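Local atomic coordinates of CBS domain containing membrane protein (Sphaerobacter thermophilus, PDB entry 4ESY), a protein that is of unknown function but carries at its C terminus the CBS-domain pair described here, modules that in other proteins often bind adenosyl nucleotides. Residues L98-T101 and G102-L105; I75-W78 and I79-S83; V40-T43 and M44-Q48; G63-T66 and E67-L71; D34-L37 and D38-A41. All blocks are in the same frame, centred on the assembly; numbering follows the deposited sequence.

Contact 1: L98-T101 and G102-L105; sequences LFET and GRKL
T101 O is gripped twice where helix 92-102 runs out. L105 N reaches it at 3.0 Å in a nearly straight bond (171°) directed almost down the C=O line, and K104 N, also 3.0 Å from T101 O, comes in from above the carbonyl plane. One turn earlier the regular pattern still holds: G102 N bonds to L98 O at 3.0 Å and R103 N to F99 O at 3.1 Å, with a weak second bond from R103 N to E100 O.

The R103 side chain folds back over this last turn. Bent at chi3 (-77°), it lays one face of its guanidinium on the backbone, with F99 O 3.8 Å from R103 CZ and over the middle of the group, and E100 N nearer its rim. The R103 NH1 end lies against F99 CB at 3.7 Å, while NH2 goes on to a salt bridge with E96. T101 and L105 run side by side, T101 CG2 4.1 Å from L105 CG; T101 OG1 bonds to H97 O, one turn back.

Backbone bonds between G102 O and D38 N and between L105 O and L37 N fasten this helix end to the start of helix 37-46. The doubly used T101 O meets the hydrogen-bonding needs of two amides just as the helix ends, and a cationic guanidinium lying over F99 O would probably ease the partial negative charge of that carbonyl.

Contact 2: I75-W78 and I79-S83; sequences IPFW and IYEAS
A82 CB sits over one face of the W78 six-membered ring, 3.6 Å from its centroid and 6° off the ring normal, a CH-pi contact. E81 OE1 lies at two aromatic edges at once: 3.4 Å from W78 CD1, and in the plane of the F77 ring 3.7 Å from F77 CE2. The Y80 ring carries I79 CG2 over one face toward the rim, and F77 O stands at its edge, 3.6 Å from Y80 CD2.

The chain makes a short helical turn here, built on bonds from I79 N to P76 O and from Y80 N to F77 O, before A82 takes the N-cap position of helix 83-86. W78 O closes the turn by accepting from both A82 N, almost in line with the carbonyl, and E81 N, from above its plane, each 2.9 Å from W78 O.

With a serine in place of W78, the A82 methyl would probably lose the surface it rests on and a gap would open beside I85 and L86. Outside this turn, E81 OE1 has its charged partner in a basic side chain of another protein chain. At the other end I75 CG2 meets I79 CG2 obliquely at 4.0 Å, beside V95, L98 and F99 of helix 92-102.

Contact 3: V40-T43 and M44-Q48; sequences VAKT and MLEHQ
T43 O takes two hydrogen bonds from H47, one from the backbone N and one from the ring ND1, each at 3.0 Å from T43 O and arriving from opposite faces of the carbonyl. The ring bond is bent (137° at the hydrogen), with T43 O lying somewhat out of the imidazole plane; chi1 of -62° turns the ring back along the helix to make it. The other backbone bonds are the regular ones of helix 37-46, such as L45 N to A41 O at 2.9 Å. T43 OG1 bonds to A39 O, one turn back.

Apolar packing joins V40 to M44, a selenomethionine whose extended chain runs beside the valine and brings its SE and CE each 4.0 Å from V40 CG1. This pair is buried, with I65 close to both residues.

Of the charged groups, K42 and E46 lie alongside each other and point the same way. K42 CE touches E46 OE1 at 3.6 Å, but K42 NZ stays 4.6 Å from that oxygen, too far for a salt bridge.

The helix ends at Q48 in a Schellman motif, its positive phi (55°) accompanied by a weak bond from Q48 N to L45 O. As donor to T43 O, H47 ND1 must carry a proton, and its place at the helix C terminus would probably favour the charged imidazolium.

Contact 4: G63-T66 and E67-L71; sequences GIIT and ESDFL
D69 OD2 is held by T66 N at 2.8 Å, which meets it from above the carboxylate plane, and by a water, also 2.8 Å from D69 OD2, that bonds on to I64 O. I65 CG1 packs on the same D69 OD2 at 3.9 Å. T66 OG1 stands near this oxygen at 3.2 Å, a weak bond at most, because its proton may go instead to S68 OG. The two hydroxyls, T66 OG1 and S68 OG, are 2.9 Å apart and hydrogen-bonded. A chi1 of 64° turns the threonine oxygen toward the serine and the aspartate. D69 N returns a weak bond to T66 O, which also lies in the plane of the F70 ring at its edge, 3.7 Å from F70 CD2.

In the next shell, OD1 of the aspartate forms a salt bridge with R72. F70 stacks edge-to-face with F77, and E67 reaches a basic side chain of another protein chain. The run from G63 to D69 fits the Gly-hydrophobic-hydrophobic-Thr-x-x-Asp signature of CBS domains, whose threonine and aspartate in nucleotide-binding relatives commonly contact phosphate and ribose. A leucine at D69 has no carboxylate, and T66 N, the water and R72 would probably each be left without this partner.

One buried carboxylate thus joins the end of strand 61-64 to the helical turn after it, and the charge of R72 would be expected to keep it ionised.

Contact 5: D34-L37 and D38-A41; sequences DDTL and DAVA
The backbone leaves an extended course at D35 and T36 and turns helical at L37, where the first regular bond, V40 N to T36 O at 3.0 Å, is nearly straight (173°). T36 is the N-cap of helix 37-46, the first long helix of the N-terminal CBS motif.

Its OG1, set by a chi1 of 62° between the backbone N and the carbonyl carbon, faces the opening turn. It lies 3.9 Å from A39 CB and makes a weak bond with D38 OD1, whose side chain runs alongside it; as D38 has two conformers, this pairing is doubtful.

D35 reaches past the cap with its methylene, D35 CB touching V40 CG2 at 3.9 Å and, more loosely, A39 CB. With V40 CG2 anti to its own carbonyl carbon, beside the backbone N, that methyl lies 3.4 Å from T36 O. The D35 carboxylate turns elsewhere, OD2 accepting from R32 N and tying the cap to strand 31-32.

L37 points away from this turn into the core, where it touches F70, L105 and V110. A backbone bond links D35 with A107, at the start of helix 107-110. A41 N bonds to L37 O at 2.9 Å, and A41 CB lies 3.4 Å from that same L37 O.

How the contacts relate
All five contacts are local; contacts 5 and 3 overlap on one helix, the others follow in series, and none encloses another. Contact 5 opens helix 37-46 and contact 3 ends it, the two sharing V40 and A41. Contact 4 follows where strand 61-64 gives way to a helical turn, and its I65 and F70 pack back on that helix. Contact 2 comes next, its Y80 on A41 and F77 on M44, with I75 N probably bonded to F70 O. Contact 1 finishes helix 92-102 and returns to the start of helix 37-46 through its backbone bonds, while Y80 and I75 of contact 2 pack on G102. Helix 37-46 is thereby flanked by contacts 1, 2 and 4.

Contact 1: L98-T101 and G102-L105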
loop_
_atom_site.group_PDB
_atom_site.type_symbol
_atom_site.label_atom_id
_atom_site.label_comp_id
_atom_site.label_asym_id
_atom_site.label_seq_id
_atom_site.Cartn_x
_atom_site.Cartn_y
_atom_site.Cartn_z
ATOM N N LEU B 98 -8.456 1.604 -25.098
ATOM C CA LEU B 98 -7.741 1.923 -23.874
ATOM C C LEU B 98 -6.229 1.840 -24.071
ATOM O O LEU B 98 -5.497 2.749 -23.683
ATOM C CB LEU B 98 -8.199 1.001 -22.737
ATOM C CG LEU B 98 -9.655 1.216 -22.326
ATOM C CD1 LEU B 98 -10.024 0.262 -21.179
ATOM C CD2 LEU B 98 -9.887 2.687 -21.941
ATOM N N PHE B 99 -5.756 0.750 -24.651
ATOM C CA PHE B 99 -4.332 0.634 -24.974
ATOM C C PHE B 99 -3.822 1.762 -25.883
ATOM O O PHE B 99 -2.712 2.279 -25.668
ATOM C CB PHE B 99 -3.992 -0.725 -25.585
ATOM C CG PHE B 99 -3.967 -1.847 -24.588
ATOM C CD1 PHE B 99 -3.250 -1.729 -23.403
ATOM C CD2 PHE B 99 -4.691 -3.020 -24.825
ATOM C CE1 PHE B 99 -3.229 -2.783 -22.466
ATOM C CE2 PHE B 99 -4.681 -4.080 -23.901
ATOM C CZ PHE B 99 -3.950 -3.965 -22.723
ATOM N N GLU B 100 -4.621 2.117 -26.887
ATOM C CA GLU B 100 -4.284 3.194 -27.818
ATOM C C GLU B 100 -4.073 4.503 -27.032
ATOM O O GLU B 100 -3.091 5.220 -27.218
ATOM C CB GLU B 100 -5.403 3.369 -28.867
ATOM C CG GLU B 100 -5.608 2.181 -29.806
ATOM C CD GLU B 100 -6.922 2.247 -30.637
ATOM O OE1 GLU B 100 -7.240 1.260 -31.345
ATOM O OE2 GLU B 100 -7.640 3.273 -30.585
ATOM N N THR B 101 -5.006 4.797 -26.140
ATOM C CA THR B 101 -4.940 5.983 -25.309
ATOM C C THR B 101 -3.683 5.977 -24.433
ATOM O O THR B 101 -3.043 7.009 -24.268
ATOM C CB THR B 101 -6.205 6.110 -24.438
ATOM O OG1 THR B 101 -7.340 6.321 -25.299
ATOM C CG2 THR B 101 -6.084 7.318 -23.487
ATOM N N GLY B 102 -3.311 4.812 -23.904
ATOM C CA GLY B 102 -2.161 4.724 -23.027
ATOM C C GLY B 102 -0.860 4.986 -23.769
ATOM O O GLY B 102 0.085 5.451 -23.171
ATOM N N ARG B 103 -0.822 4.668 -25.064
ATOM C CA ARG B 103 0.354 4.866 -25.877
ATOM C C ARG B 103 0.434 6.324 -26.313
ATOM O O ARG B 103 1.431 6.747 -26.887
ATOM C CB ARG B 103 0.336 3.948 -27.118
ATOM C CG ARG B 103 0.468 2.442 -26.820
ATOM C CD ARG B 103 0.710 1.608 -28.081
ATOM N NE ARG B 103 -0.516 1.420 -28.833
ATOM C CZ ARG B 103 -1.325 0.369 -28.698
ATOM N NH1 ARG B 103 -1.045 -0.601 -27.834
ATOM N NH2 ARG B 103 -2.427 0.290 -29.417
ATOM N N LYS B 104 -0.608 7.097 -26.046
ATOM C CA LYS B 104 -0.585 8.497 -26.468
ATOM C C LYS B 104 -0.341 9.468 -25.313
ATOM O O LYS B 104 0.412 10.420 -25.452
ATOM C CB LYS B 104 -1.863 8.877 -27.216
ATOM C CG LYS B 104 -1.980 8.268 -28.611
ATOM C CD LYS B 104 -3.329 8.612 -29.235
ATOM C CE LYS B 104 -3.343 8.363 -30.756
ATOM N NZ LYS B 104 -4.346 7.316 -31.121
ATOM N N LEU B 105 -0.994 9.241 -24.184
ATOM C CA LEU B 105 -0.819 10.104 -23.022
ATOM C C LEU B 105 0.542 9.875 -22.369
ATOM O O LEU B 105 1.090 8.758 -22.419
ATOM C CB LEU B 105 -1.917 9.836 -21.987
ATOM C CG LEU B 105 -3.378 10.147 -22.379
ATOM C CD1 LEU B 105 -4.264 10.100 -21.132
ATOM C CD2 LEU B 105 -3.521 11.498 -23.064
#

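Contact 2: I75-W78 and I79-S83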
loop_
_atom_site.group_PDB
_atom_site.type_symbol
_atom_site.label_atom_id
_atom_site.label_comp_id
_atom_site.label_asym_id
_atom_site.label_seq_id
_atom_site.Cartn_x
_atom_site.Cartn_y
_atom_site.Cartn_z
ATOM N N ILE B 75 -8.052 5.605 -17.966
ATOM C CA ILE B 75 -7.515 4.268 -18.191
ATOM C C ILE B 75 -7.394 3.577 -16.829
ATOM O O ILE B 75 -6.781 4.116 -15.903
ATOM C CB ILE B 75 -6.070 4.333 -18.764
ATOM C CG1 ILE B 75 -6.021 5.117 -20.074
ATOM C CG2 ILE B 75 -5.485 2.951 -18.960
ATOM C CD1 ILE B 75 -4.569 5.502 -20.458
ATOM N N PRO B 76 -7.960 2.367 -16.709
ATOM C CA PRO B 76 -7.784 1.640 -15.459
ATOM C C PRO B 76 -6.402 0.950 -15.513
ATOM O O PRO B 76 -6.114 0.167 -16.425
ATOM C CB PRO B 76 -8.918 0.600 -15.505
ATOM C CG PRO B 76 -9.072 0.299 -16.984
ATOM C CD PRO B 76 -8.616 1.547 -17.749
ATOM N N PHE B 77 -5.551 1.228 -14.540
ATOM C CA PHE B 77 -4.211 0.617 -14.542
ATOM C C PHE B 77 -4.275 -0.918 -14.690
ATOM O O PHE B 77 -3.375 -1.547 -15.260
ATOM C CB PHE B 77 -3.444 1.027 -13.289
ATOM C CG PHE B 77 -2.049 0.450 -13.210
ATOM C CD1 PHE B 77 -0.950 1.180 -13.670
ATOM C CD2 PHE B 77 -1.841 -0.807 -12.701
ATOM C CE1 PHE B 77 0.352 0.646 -13.594
ATOM C CE2 PHE B 77 -0.527 -1.355 -12.629
ATOM C CZ PHE B 77 0.552 -0.618 -13.084
ATOM N N TRP B 78 -5.369 -1.521 -14.238
ATOM C CA TRP B 78 -5.453 -2.993 -14.236
ATOM C C TRP B 78 -5.371 -3.586 -15.638
ATOM O O TRP B 78 -5.001 -4.742 -15.797
ATOM C CB TRP B 78 -6.753 -3.486 -13.551
ATOM C CG TRP B 78 -6.531 -4.760 -12.794
ATOM C CD1 TRP B 78 -5.457 -5.057 -11.996
ATOM C CD2 TRP B 78 -7.354 -5.940 -12.822
ATOM N NE1 TRP B 78 -5.592 -6.337 -11.489
ATOM C CE2 TRP B 78 -6.745 -6.897 -11.982
ATOM C CE3 TRP B 78 -8.557 -6.270 -13.460
ATOM C CZ2 TRP B 78 -7.290 -8.180 -11.773
ATOM C CZ3 TRP B 78 -9.110 -7.535 -13.245
ATOM C CH2 TRP B 78 -8.478 -8.472 -12.400
ATOM N N ILE B 79 -5.711 -2.785 -16.647
ATOM C CA ILE B 79 -5.614 -3.239 -18.018
ATOM C C ILE B 79 -4.206 -3.755 -18.372
ATOM O O ILE B 79 -4.053 -4.684 -19.185
ATOM C CB ILE B 79 -6.064 -2.152 -19.001
ATOM C CG1 ILE B 79 -6.366 -2.794 -20.317
ATOM C CG2 ILE B 79 -4.998 -1.024 -19.181
ATOM C CD1 ILE B 79 -7.073 -1.881 -21.227
ATOM N N TYR B 80 -3.187 -3.188 -17.732
ATOM C CA TYR B 80 -1.800 -3.625 -17.977
ATOM C C TYR B 80 -1.434 -4.905 -17.213
ATOM O O TYR B 80 -0.445 -5.566 -17.536
ATOM C CB TYR B 80 -0.788 -2.483 -17.672
ATOM C CG TYR B 80 -1.000 -1.286 -18.582
ATOM C CD1 TYR B 80 -0.552 -1.310 -19.906
ATOM C CD2 TYR B 80 -1.639 -0.135 -18.127
ATOM C CE1 TYR B 80 -0.767 -0.242 -20.747
ATOM C CE2 TYR B 80 -1.856 0.945 -18.970
ATOM C CZ TYR B 80 -1.413 0.889 -20.264
ATOM O OH TYR B 80 -1.634 1.947 -21.104
ATOM N N GLU B 81 -2.225 -5.272 -16.206
ATOM C CA GLU B 81 -1.967 -6.519 -15.466
ATOM C C GLU B 81 -2.841 -7.686 -15.895
ATOM O O GLU B 81 -2.423 -8.837 -15.822
ATOM C CB GLU B 81 -2.203 -6.328 -13.962
ATOM C CG GLU B 81 -1.351 -5.270 -13.313
ATOM C CD GLU B 81 -1.475 -5.264 -11.779
ATOM O OE1 GLU B 81 -2.162 -4.385 -11.246
ATOM O OE2 GLU B 81 -0.881 -6.118 -11.097
ATOM N N ALA B 82 -4.074 -7.399 -16.296
ATOM C CA ALA B 82 -5.053 -8.459 -16.469
ATOM C C ALA B 82 -6.003 -8.132 -17.587
ATOM O O ALA B 82 -7.199 -8.139 -17.361
ATOM C CB ALA B 82 -5.848 -8.644 -15.157
ATOM N N SER B 83 -5.490 -7.830 -18.783
ATOM C CA SER B 83 -6.389 -7.446 -19.877
ATOM C C SER B 83 -7.358 -8.571 -20.261
ATOM O O SER B 83 -8.500 -8.307 -20.619
ATOM C CB SER B 83 -5.616 -6.973 -21.116
ATOM O OG SER B 83 -4.675 -7.943 -21.524
#

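Contact 3: V40-T43 and M44-Q48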
loop_
_atom_site.group_PDB
_atom_site.type_symbol
_atom_site.label_atom_id
_atom_site.label_comp_id
_atom_site.label_asym_id
_atom_site.label_seq_id
_atom_site.Cartn_x
_atom_site.Cartn_y
_atom_site.Cartn_z
ATOM N N VAL B 40 5.326 3.760 -18.628
ATOM C CA VAL B 40 5.240 3.910 -17.172
ATOM C C VAL B 40 4.666 2.626 -16.518
ATOM O O VAL B 40 5.183 2.163 -15.502
ATOM C CB VAL B 40 4.361 5.106 -16.782
ATOM C CG1 VAL B 40 4.079 5.122 -15.255
ATOM C CG2 VAL B 40 5.005 6.436 -17.297
ATOM N N ALA B 41 3.598 2.095 -17.096
ATOM C CA ALA B 41 2.963 0.879 -16.565
ATOM C C ALA B 41 3.972 -0.264 -16.564
ATOM O O ALA B 41 4.163 -0.939 -15.551
ATOM C CB ALA B 41 1.688 0.496 -17.347
ATOM N N LYS B 42 4.633 -0.437 -17.708
ATOM C CA LYS B 42 5.653 -1.450 -17.868
ATOM C C LYS B 42 6.778 -1.356 -16.823
ATOM O O LYS B 42 7.166 -2.360 -16.235
ATOM C CB LYS B 42 6.254 -1.395 -19.267
ATOM C CG LYS B 42 7.235 -2.532 -19.507
ATOM C CD LYS B 42 7.782 -2.549 -20.934
ATOM C CE LYS B 42 8.755 -3.712 -21.124
ATOM N NZ LYS B 42 9.602 -3.502 -22.322
ATOM N N THR B 43 7.299 -0.152 -16.622
ATOM C CA THR B 43 8.315 0.119 -15.611
ATOM C C THR B 43 7.838 -0.264 -14.219
ATOM O O THR B 43 8.529 -0.991 -13.498
ATOM C CB THR B 43 8.702 1.609 -15.619
ATOM O OG1 THR B 43 9.189 1.939 -16.916
ATOM C CG2 THR B 43 9.781 1.894 -14.595
HETATM N N MSE B 44 6.642 0.171 -13.863
HETATM C CA MSE B 44 6.098 -0.060 -12.503
HETATM C C MSE B 44 5.857 -1.535 -12.222
HETATM O O MSE B 44 6.129 -2.030 -11.122
HETATM C CB MSE B 44 4.771 0.690 -12.304
HETATM C CG MSE B 44 4.886 2.240 -12.156
HETATM SE SE MSE B 44 3.014 2.912 -12.055
HETATM C CE MSE B 44 3.405 4.640 -11.313
ATOM N N LEU B 45 5.311 -2.222 -13.218
ATOM C CA LEU B 45 5.103 -3.652 -13.113
ATOM C C LEU B 45 6.427 -4.445 -13.122
ATOM O O LEU B 45 6.555 -5.412 -12.386
ATOM C CB LEU B 45 4.151 -4.157 -14.212
ATOM C CG LEU B 45 2.678 -3.753 -14.100
ATOM C CD1 LEU B 45 1.966 -4.242 -15.339
ATOM C CD2 LEU B 45 2.032 -4.354 -12.833
ATOM N N GLU B 46 7.398 -4.057 -13.951
ATOM C CA GLU B 46 8.713 -4.743 -13.935
ATOM C C GLU B 46 9.332 -4.657 -12.547
ATOM O O GLU B 46 9.895 -5.613 -12.058
ATOM C CB GLU B 46 9.722 -4.132 -14.927
ATOM C CG GLU B 46 9.392 -4.274 -16.405
ATOM C CD GLU B 46 10.260 -5.281 -17.132
ATOM O OE1 GLU B 46 9.908 -5.618 -18.287
ATOM O OE2 GLU B 46 11.285 -5.735 -16.560
ATOM N N HIS B 47 9.218 -3.495 -11.920
ATOM C CA HIS B 47 9.837 -3.272 -10.615
ATOM C C HIS B 47 8.944 -3.489 -9.387
ATOM O O HIS B 47 9.383 -3.281 -8.248
ATOM C CB HIS B 47 10.475 -1.872 -10.596
ATOM C CG HIS B 47 11.565 -1.720 -11.605
ATOM N ND1 HIS B 47 11.416 -1.002 -12.770
ATOM C CD2 HIS B 47 12.816 -2.232 -11.641
ATOM C CE1 HIS B 47 12.532 -1.071 -13.476
ATOM N NE2 HIS B 47 13.399 -1.809 -12.810
ATOM N N GLN B 48 7.700 -3.895 -9.633
ATOM C CA GLN B 48 6.703 -4.124 -8.578
ATOM C C GLN B 48 6.488 -2.917 -7.657
ATOM O O GLN B 48 6.499 -3.046 -6.443
ATOM C CB GLN B 48 7.034 -5.371 -7.749
ATOM C CG GLN B 48 7.102 -6.646 -8.563
ATOM C CD GLN B 48 7.353 -7.847 -7.696
ATOM O OE1 GLN B 48 6.467 -8.289 -6.969
ATOM N NE2 GLN B 48 8.570 -8.382 -7.753
#

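Contact 4: G63-T66 and E67-L71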
loop_
_atom_site.group_PDB
_atom_site.type_symbol
_atom_site.label_atom_id
_atom_site.label_comp_id
_atom_site.label_asym_id
_atom_site.label_seq_id
_atom_site.Cartn_x
_atom_site.Cartn_y
_atom_site.Cartn_z
ATOM N N GLY B 63 7.331 15.751 -10.538
ATOM C CA GLY B 63 6.020 15.272 -10.158
ATOM C C GLY B 63 6.121 13.884 -9.563
ATOM O O GLY B 63 7.225 13.356 -9.391
ATOM N N ILE B 64 4.964 13.353 -9.207
ATOM C CA ILE B 64 4.789 12.004 -8.680
ATOM C C ILE B 64 3.672 11.338 -9.474
ATOM O O ILE B 64 2.690 11.986 -9.826
ATOM C CB ILE B 64 4.295 12.053 -7.269
ATOM C CG1 ILE B 64 5.210 12.947 -6.455
ATOM C CG2 ILE B 64 4.236 10.625 -6.670
ATOM C CD1 ILE B 64 6.576 12.344 -6.288
ATOM N N ILE B 65 3.805 10.051 -9.751
ATOM C CA ILE B 65 2.724 9.373 -10.467
ATOM C C ILE B 65 2.486 8.034 -9.773
ATOM O O ILE B 65 3.443 7.394 -9.305
ATOM C CB ILE B 65 3.104 9.203 -11.979
ATOM C CG1 ILE B 65 1.936 8.678 -12.843
ATOM C CG2 ILE B 65 4.335 8.320 -12.140
ATOM C CD1 ILE B 65 2.298 8.648 -14.403
ATOM N N THR B 66 1.212 7.651 -9.679
ATOM C CA THR B 66 0.802 6.396 -9.059
ATOM C C THR B 66 -0.168 5.665 -9.979
ATOM O O THR B 66 -0.655 6.237 -10.991
ATOM C CB THR B 66 -0.022 6.639 -7.795
ATOM O OG1 THR B 66 -1.234 7.313 -8.178
ATOM C CG2 THR B 66 0.751 7.470 -6.773
ATOM N N GLU B 67 -0.469 4.420 -9.628
ATOM C CA GLU B 67 -1.399 3.634 -10.440
ATOM C C GLU B 67 -2.740 4.341 -10.586
ATOM O O GLU B 67 -3.306 4.335 -11.675
ATOM C CB GLU B 67 -1.597 2.247 -9.854
ATOM C CG GLU B 67 -0.291 1.447 -9.720
ATOM C CD GLU B 67 -0.423 0.269 -8.732
ATOM O OE1 GLU B 67 -1.260 0.334 -7.804
ATOM O OE2 GLU B 67 0.320 -0.729 -8.886
ATOM N N SER B 68 -3.213 4.980 -9.508
ATOM C CA SER B 68 -4.534 5.571 -9.507
ATOM C C SER B 68 -4.584 6.766 -10.449
ATOM O O SER B 68 -5.648 7.097 -10.978
ATOM C CB SER B 68 -4.954 5.993 -8.081
ATOM O OG SER B 68 -3.993 6.878 -7.532
ATOM N N ASP B 69 -3.428 7.384 -10.690
ATOM C CA ASP B 69 -3.379 8.519 -11.611
ATOM C C ASP B 69 -3.805 8.164 -13.028
ATOM O O ASP B 69 -4.283 9.023 -13.754
ATOM C CB ASP B 69 -1.984 9.164 -11.656
ATOM C CG ASP B 69 -1.642 9.908 -10.374
ATOM O OD1 ASP B 69 -2.561 10.503 -9.735
ATOM O OD2 ASP B 69 -0.440 9.877 -9.998
ATOM N N PHE B 70 -3.612 6.908 -13.425
ATOM C CA PHE B 70 -4.033 6.468 -14.762
ATOM C C PHE B 70 -5.529 6.754 -14.957
ATOM O O PHE B 70 -5.960 7.093 -16.048
ATOM C CB PHE B 70 -3.734 4.971 -14.937
ATOM C CG PHE B 70 -2.321 4.665 -15.273
ATOM C CD1 PHE B 70 -2.019 4.008 -16.462
ATOM C CD2 PHE B 70 -1.268 5.049 -14.410
ATOM C CE1 PHE B 70 -0.694 3.706 -16.811
ATOM C CE2 PHE B 70 0.077 4.748 -14.747
ATOM C CZ PHE B 70 0.355 4.071 -15.942
ATOM N N LEU B 71 -6.323 6.675 -13.889
ATOM C CA LEU B 71 -7.765 6.988 -14.033
ATOM C C LEU B 71 -8.010 8.405 -14.499
ATOM O O LEU B 71 -9.052 8.691 -15.056
ATOM C CB LEU B 71 -8.522 6.784 -12.716
ATOM C CG LEU B 71 -8.339 5.398 -12.103
ATOM C CD1 LEU B 71 -9.057 5.268 -10.749
ATOM C CD2 LEU B 71 -8.824 4.367 -13.079
HETATM O O HOH W 1 0.424 11.263 -7.717
#

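Contact 5: D34-L37 and D38-A41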
loop_
_atom_site.group_PDB
_atom_site.type_symbol
_atom_site.label_atom_id
_atom_site.label_comp_id
_atom_site.label_asym_id
_atom_site.label_seq_id
_atom_site.Cartn_x
_atom_site.Cartn_y
_atom_site.Cartn_z
ATOM N N ASP B 34 7.987 12.712 -20.161
ATOM C CA ASP B 34 7.570 12.433 -21.540
ATOM C C ASP B 34 7.343 10.938 -21.814
ATOM O O ASP B 34 7.058 10.582 -22.928
ATOM C CB ASP B 34 8.631 12.893 -22.560
ATOM C CG ASP B 34 8.910 14.393 -22.532
ATOM O OD1 ASP B 34 8.181 15.169 -21.880
ATOM O OD2 ASP B 34 9.890 14.802 -23.196
ATOM N N ASP B 35 7.524 10.054 -20.835
ATOM C CA ASP B 35 7.238 8.617 -21.053
ATOM C C ASP B 35 5.742 8.414 -21.245
ATOM O O ASP B 35 4.951 9.019 -20.532
ATOM C CB ASP B 35 7.669 7.763 -19.862
ATOM C CG ASP B 35 9.206 7.587 -19.761
ATOM O OD1 ASP B 35 9.952 7.920 -20.740
ATOM O OD2 ASP B 35 9.662 7.145 -18.673
ATOM N N THR B 36 5.357 7.566 -22.201
ATOM C CA THR B 36 3.929 7.253 -22.408
ATOM C C THR B 36 3.430 6.387 -21.243
ATOM O O THR B 36 4.210 5.747 -20.519
ATOM C CB THR B 36 3.676 6.527 -23.785
ATOM O OG1 THR B 36 4.380 5.288 -23.791
ATOM C CG2 THR B 36 4.179 7.359 -24.936
ATOM N N LEU B 37 2.129 6.371 -21.027
ATOM C CA LEU B 37 1.587 5.662 -19.863
ATOM C C LEU B 37 1.846 4.166 -20.028
ATOM O O LEU B 37 2.001 3.453 -19.057
ATOM C CB LEU B 37 0.099 5.983 -19.670
ATOM C CG LEU B 37 -0.174 7.424 -19.208
ATOM C CD1 LEU B 37 -1.633 7.609 -18.844
ATOM C CD2 LEU B 37 0.745 7.796 -18.012
ATOM N N ASP B 38 1.907 3.717 -21.278
ATOM C CA ASP B 38 2.251 2.336 -21.603
ATOM C C ASP B 38 3.640 1.957 -21.047
ATOM O O ASP B 38 3.805 0.896 -20.443
ATOM C CB ASP B 38 2.117 2.121 -23.125
ATOM C CG ASP B 38 3.338 1.491 -23.761
ATOM O OD1 ASP B 38 3.914 2.112 -24.687
ATOM O OD2 ASP B 38 3.708 0.359 -23.371
ATOM N N ALA B 39 4.622 2.837 -21.223
ATOM C CA ALA B 39 5.960 2.624 -20.683
ATOM C C ALA B 39 5.996 2.756 -19.145
ATOM O O ALA B 39 6.658 1.983 -18.448
ATOM C CB ALA B 39 6.961 3.623 -21.313
ATOM N N VAL B 40 5.326 3.760 -18.628
ATOM C CA VAL B 40 5.240 3.910 -17.172
ATOM C C VAL B 40 4.666 2.626 -16.518
ATOM O O VAL B 40 5.183 2.163 -15.502
ATOM C CB VAL B 40 4.361 5.106 -16.782
ATOM C CG1 VAL B 40 4.079 5.122 -15.255
ATOM C CG2 VAL B 40 5.005 6.436 -17.297
ATOM N N ALA B 41 3.598 2.095 -17.096
ATOM C CA ALA B 41 2.963 0.879 -16.565
ATOM C C ALA B 41 3.972 -0.264 -16.564
ATOM O O ALA B 41 4.163 -0.939 -15.551
ATOM C CB ALA B 41 1.688 0.496 -17.347
#